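Long-range contacts in 3-oxoacyl-[acyl-carrier-protein] reductase (Sinorhizobium meliloti, PDB 3U9L), which probably reduces 3-oxoacyl groups carried on acyl carrier protein with NADPH, as a member of the short-chain dehydrogenase/reductase family: residues L20-L25 with A245-V249; L140-S146 with E184-P190. All blocks are in the same frame, centred on the assembly; numbering follows the deposited sequence.

Interaction 1: residues L20-L25 with A245-V249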
loop_
_atom_site.group_PDB
_atom_site.type_symbol
_atom_site.label_atom_id
_atom_site.label_comp_id
_atom_site.label_asym_id
_atom_site.label_seq_id
_atom_site.Cartn_x
_atom_site.Cartn_y
_atom_site.Cartn_z
ATOM N N LEU A 20 3.816 5.706 -24.945
ATOM C CA LEU A 20 4.796 6.691 -25.345
ATOM C C LEU A 20 6.177 6.226 -24.905
ATOM O O LEU A 20 7.227 6.469 -25.550
ATOM C CB LEU A 20 4.470 8.018 -24.676
ATOM C CG LEU A 20 3.162 8.676 -25.139
ATOM C CD1 LEU A 20 2.976 10.096 -24.556
ATOM C CD2 LEU A 20 3.112 8.736 -26.658
ATOM N N THR A 21 6.218 5.547 -23.772
ATOM C CA THR A 21 7.538 5.051 -23.332
ATOM C C THR A 21 8.092 3.980 -24.257
ATOM O O THR A 21 9.300 3.997 -24.565
ATOM C CB THR A 21 7.486 4.570 -21.869
ATOM O OG1 THR A 21 7.179 5.704 -21.052
ATOM C CG2 THR A 21 8.843 4.035 -21.424
ATOM N N ALA A 22 7.251 3.034 -24.681
ATOM C CA ALA A 22 7.679 1.984 -25.615
ATOM C C ALA A 22 8.175 2.624 -26.926
ATOM O O ALA A 22 9.250 2.302 -27.413
ATOM C CB ALA A 22 6.550 1.031 -25.875
ATOM N N GLU A 23 7.436 3.613 -27.438
ATOM C CA GLU A 23 7.856 4.293 -28.664
ATOM C C GLU A 23 9.167 5.063 -28.482
ATOM O O GLU A 23 10.066 4.986 -29.317
ATOM C CB GLU A 23 6.730 5.209 -29.191
ATOM C CG GLU A 23 5.460 4.424 -29.435
ATOM C CD GLU A 23 4.259 5.282 -29.919
ATOM O OE1 GLU A 23 4.253 6.525 -29.694
ATOM O OE2 GLU A 23 3.310 4.681 -30.514
ATOM N N ALA A 24 9.297 5.815 -27.403
ATOM C CA ALA A 24 10.560 6.543 -27.190
ATOM C C ALA A 24 11.771 5.628 -27.014
ATOM O O ALA A 24 12.872 5.914 -27.517
ATOM C CB ALA A 24 10.430 7.525 -25.993
ATOM N N LEU A 25 11.583 4.521 -26.302
ATOM C CA LEU A 25 12.682 3.582 -26.107
ATOM C C LEU A 25 13.063 2.941 -27.442
ATOM O O LEU A 25 14.233 2.702 -27.712
ATOM C CB LEU A 25 12.358 2.508 -25.090
ATOM C CG LEU A 25 12.395 3.037 -23.640
ATOM C CD1 LEU A 25 11.683 2.021 -22.715
ATOM C CD2 LEU A 25 13.859 3.300 -23.196
ATOM N N ALA A 245 8.062 9.635 -20.592
ATOM C CA ALA A 245 8.766 8.796 -21.545
ATOM C C ALA A 245 10.213 9.271 -21.676
ATOM O O ALA A 245 11.156 8.463 -21.737
ATOM C CB ALA A 245 8.042 8.784 -22.920
ATOM N N ASP A 246 10.430 10.576 -21.662
ATOM C CA ASP A 246 11.795 11.037 -21.897
ATOM C C ASP A 246 12.640 10.784 -20.657
ATOM O O ASP A 246 13.798 10.451 -20.782
ATOM C CB ASP A 246 11.831 12.511 -22.294
ATOM C CG ASP A 246 11.129 12.772 -23.652
ATOM O OD1 ASP A 246 11.358 11.996 -24.664
ATOM O OD2 ASP A 246 10.316 13.735 -23.666
ATOM N N ALA A 247 12.046 10.903 -19.469
ATOM C CA ALA A 247 12.793 10.530 -18.234
ATOM C C ALA A 247 13.197 9.088 -18.274
ATOM O O ALA A 247 14.284 8.740 -17.846
ATOM C CB ALA A 247 11.971 10.820 -16.970
ATOM N N ILE A 248 12.338 8.223 -18.801
ATOM C CA ILE A 248 12.676 6.796 -18.846
ATOM C C ILE A 248 13.794 6.429 -19.840
ATOM O O ILE A 248 14.659 5.593 -19.555
ATOM C CB ILE A 248 11.428 5.921 -19.078
ATOM C CG1 ILE A 248 10.563 6.010 -17.838
ATOM C CG2 ILE A 248 11.849 4.439 -19.351
ATOM C CD1 ILE A 248 9.182 5.440 -18.016
ATOM N N VAL A 249 13.750 7.044 -21.017
ATOM C CA VAL A 249 14.813 6.884 -22.000
ATOM C C VAL A 249 16.128 7.311 -21.369
ATOM O O VAL A 249 17.113 6.598 -21.507
ATOM C CB VAL A 249 14.528 7.743 -23.257
ATOM C CG1 VAL A 249 15.767 7.814 -24.156
ATOM C CG2 VAL A 249 13.256 7.229 -23.996
#
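Val249 presses its CG2 branch against the methyl of Ala24, with CG2 and CB 3.5 Å apart, a tight carbon contact where two helices meet through small residues. Further back, the methyl of Ala245 lies 3.6 Å from the carbonyl O of Leu20. The CA atoms of Thr21 and Ala245 come within 4.3 Å where the short axes, 8.7 Å apart at closest, cross at -44°. Thr21 meets Ile248 at about a right angle and with both branches: OG1 is 3.6 Å from Ile248 CD1 and, with OG1 anti to the carbonyl carbon (chi1 -64°), CG2 is left to rest on CG2 and CD1 of the isoleucine. The buried hydroxyl is satisfied within its own helix by a hydrogen bond with Phe17 O. A glycine in place of Thr21 would probably open a gap beside Ile248 and leave its CD1 end less firmly held. Leu25 straddles the far end, CD1 near Ile248 CG2 and CD2 3.9 Å from Val249 CA. Helices 16-27 and 242-252 pack side by side on the parallel sheet, where Leu25 and Ile248 both reach Ile92 of strand 90-93 and Ala22 faces strands 7-10 and 31-36.

Interaction 2: residues L140-S146 with E184-P190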
loop_
_atom_site.group_PDB
_atom_site.type_symbol
_atom_site.label_atom_id
_atom_site.label_comp_id
_atom_site.label_asym_id
_atom_site.label_seq_id
_atom_site.Cartn_x
_atom_site.Cartn_y
_atom_site.Cartn_z
ATOM N N LEU A 140 17.623 -4.388 -15.163
ATOM C CA LEU A 140 17.088 -3.170 -14.545
ATOM C C LEU A 140 15.623 -3.315 -14.473
ATOM O O LEU A 140 14.996 -3.644 -15.503
ATOM C CB LEU A 140 17.413 -1.946 -15.382
ATOM C CG LEU A 140 16.796 -0.560 -15.060
ATOM C CD1 LEU A 140 17.309 0.028 -13.708
ATOM C CD2 LEU A 140 17.128 0.397 -16.207
ATOM N N LEU A 141 15.072 -3.131 -13.259
ATOM C CA LEU A 141 13.640 -3.016 -13.054
ATOM C C LEU A 141 13.309 -1.552 -12.951
ATOM O O LEU A 141 13.941 -0.789 -12.170
ATOM C CB LEU A 141 13.193 -3.697 -11.736
ATOM C CG LEU A 141 12.691 -5.121 -11.818
ATOM C CD1 LEU A 141 13.841 -5.914 -12.540
ATOM C CD2 LEU A 141 12.454 -5.657 -10.446
ATOM N N ILE A 142 12.304 -1.147 -13.711
ATOM C CA ILE A 142 11.785 0.205 -13.582
ATOM C C ILE A 142 10.329 0.073 -13.191
ATOM O O ILE A 142 9.549 -0.637 -13.846
ATOM C CB ILE A 142 11.926 0.991 -14.953
ATOM C CG1 ILE A 142 13.390 1.063 -15.403
ATOM C CG2 ILE A 142 11.314 2.371 -14.882
ATOM C CD1 ILE A 142 13.602 1.853 -16.688
ATOM N N TRP A 143 9.926 0.778 -12.142
ATOM C CA TRP A 143 8.533 0.717 -11.720
ATOM C C TRP A 143 7.939 2.089 -11.972
ATOM O O TRP A 143 8.585 3.109 -11.692
ATOM C CB TRP A 143 8.491 0.416 -10.211
ATOM C CG TRP A 143 9.146 -0.892 -9.781
ATOM C CD1 TRP A 143 10.511 -1.168 -9.718
ATOM C CD2 TRP A 143 8.479 -2.068 -9.321
ATOM N NE1 TRP A 143 10.717 -2.470 -9.229
ATOM C CE2 TRP A 143 9.492 -3.029 -8.969
ATOM C CE3 TRP A 143 7.128 -2.412 -9.146
ATOM C CZ2 TRP A 143 9.167 -4.297 -8.483
ATOM C CZ3 TRP A 143 6.823 -3.641 -8.625
ATOM C CH2 TRP A 143 7.826 -4.578 -8.322
ATOM N N ILE A 144 6.725 2.145 -12.493
ATOM C CA ILE A 144 6.024 3.441 -12.602
ATOM C C ILE A 144 5.185 3.536 -11.387
ATOM O O ILE A 144 4.201 2.796 -11.213
ATOM C CB ILE A 144 5.118 3.556 -13.849
ATOM C CG1 ILE A 144 5.856 3.112 -15.097
ATOM C CG2 ILE A 144 4.482 4.996 -13.951
ATOM C CD1 ILE A 144 7.140 3.821 -15.313
ATOM N N SER A 145 5.576 4.429 -10.500
ATOM C CA SER A 145 4.942 4.520 -9.233
ATOM C C SER A 145 3.966 5.695 -9.395
ATOM O O SER A 145 3.424 5.888 -10.488
ATOM C CB SER A 145 5.993 4.827 -8.179
ATOM O OG SER A 145 5.457 4.827 -6.889
ATOM N N SER A 146 3.789 6.483 -8.333
ATOM C CA SER A 146 2.808 7.551 -8.332
ATOM C C SER A 146 3.169 8.602 -7.285
ATOM O O SER A 146 3.450 8.272 -6.145
ATOM C CB SER A 146 1.441 6.927 -8.002
ATOM O OG SER A 146 0.439 7.891 -7.923
ATOM N N GLU A 184 19.495 -3.854 -10.875
ATOM C CA GLU A 184 19.333 -2.456 -10.539
ATOM C C GLU A 184 17.840 -2.108 -10.515
ATOM O O GLU A 184 17.039 -2.774 -11.170
ATOM C CB GLU A 184 20.031 -1.610 -11.595
ATOM C CG GLU A 184 20.523 -0.260 -11.066
ATOM C CD GLU A 184 21.577 0.406 -11.990
ATOM O OE1 GLU A 184 22.035 -0.315 -12.942
ATOM O OE2 GLU A 184 21.932 1.624 -11.729
ATOM N N THR A 185 17.488 -1.042 -9.806
ATOM C CA THR A 185 16.109 -0.578 -9.721
ATOM C C THR A 185 16.052 0.925 -9.914
ATOM O O THR A 185 16.882 1.677 -9.357
ATOM C CB THR A 185 15.516 -0.839 -8.340
ATOM O OG1 THR A 185 15.403 -2.253 -8.127
ATOM C CG2 THR A 185 14.101 -0.231 -8.234
ATOM N N SER A 186 15.057 1.375 -10.663
ATOM C CA SER A 186 14.785 2.783 -10.748
ATOM C C SER A 186 13.250 2.967 -10.720
ATOM O O SER A 186 12.503 2.204 -11.376
ATOM C CB SER A 186 15.480 3.363 -12.007
ATOM O OG SER A 186 15.142 4.738 -12.111
ATOM N N ILE A 187 12.763 3.933 -9.926
ATOM C CA ILE A 187 11.356 4.109 -9.746
ATOM C C ILE A 187 10.969 5.493 -10.298
ATOM O O ILE A 187 11.529 6.518 -9.929
ATOM C CB ILE A 187 10.929 4.054 -8.267
ATOM C CG1 ILE A 187 11.338 2.693 -7.631
ATOM C CG2 ILE A 187 9.406 4.296 -8.186
ATOM C CD1 ILE A 187 11.109 2.465 -6.112
ATOM N N ILE A 188 10.023 5.498 -11.207
ATOM C CA ILE A 188 9.544 6.729 -11.798
ATOM C C ILE A 188 8.314 7.149 -11.000
ATOM O O ILE A 188 7.391 6.356 -10.757
ATOM C CB ILE A 188 9.164 6.522 -13.290
ATOM C CG1 ILE A 188 10.277 5.750 -14.078
ATOM C CG2 ILE A 188 8.765 7.833 -13.921
ATOM C CD1 ILE A 188 11.715 6.338 -14.006
ATOM N N VAL A 189 8.337 8.405 -10.598
ATOM C CA VAL A 189 7.292 8.993 -9.800
ATOM C C VAL A 189 6.542 10.135 -10.565
ATOM O O VAL A 189 6.863 11.304 -10.453
ATOM C CB VAL A 189 7.828 9.415 -8.410
ATOM C CG1 VAL A 189 6.703 9.858 -7.528
ATOM C CG2 VAL A 189 8.555 8.220 -7.760
ATOM N N PRO A 190 5.542 9.758 -11.364
ATOM C CA PRO A 190 4.752 10.725 -12.162
ATOM C C PRO A 190 3.719 11.419 -11.328
ATOM O O PRO A 190 3.067 10.772 -10.503
ATOM C CB PRO A 190 4.020 9.858 -13.209
ATOM C CG PRO A 190 4.432 8.463 -12.964
ATOM C CD PRO A 190 5.135 8.365 -11.619
HETATM O O HOH W 1 12.860 -3.303 -7.617
#
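Ile144 and Ile188 lie side by side and point the same way on one face of the sheet, Ile144 CD1 3.9 Å from Ile188 CG1. Ile142 meets the same CG1 obliquely through its CG2 branch, at 3.6 Å. Beyond them the Pro190 side chain crosses that of Ile144 at about a right angle, its CG 3.6 Å from Ile144 CG2. On the face carrying Trp143 and Thr185, Trp143 CG sits anti to the carbonyl carbon (chi1 -60°), and the indole lies with CD1 4.0 Å from Thr185 CG2. A water ties the two side chains together, accepting from Trp143 NE1 and donating to Thr185 OG1, 2.8 Å from each; the indole also stacks with His93. Strands 139-144 and 183-190, joined by helix 158-179, form a beta-alpha-beta unit of the Rossmann-type fold, their short axes 17° from parallel. Five backbone hydrogen bonds zip them together, from Leu141 N to Glu184 O through to Ser145 N, which gives to Ile188 O at 2.7 Å and nearly straight, 164° at the hydrogen. Just past the end of its strand, Ser145 sets CB tightly against Ile187 CG2, 3.5 Å away, while OG hydrogen-bonds with Asp168 of helix 158-179. At the other end, Glu184 packs its CB on Leu140 CD1 and sends its carboxylate into a salt bridge with Arg259.

How the interactions relate
Ile248 joins the two contacts, whose centres are 13 Å apart. From helix 242-252 in interaction 1 its CD1 reaches Ile144 CD1 at 3.8 Å, and its CG1 lies 3.8 Å from Ile188 CG1, so it bears on both strands of interaction 2. The isoleucine-lined face of the 140-146/184-190 pair is therefore covered by the same helix that packs against 20-25, whereas Trp143 and Thr185 face helix 158-179 on the opposite side. Both strands of interaction 2 fall, in sequence, between the two helices of interaction 1. As in other short-chain dehydrogenases, helix 16-27 begins in the glycine-rich motif that probably holds the cofactor, and the strand end at 144-146 leads toward the probable active site.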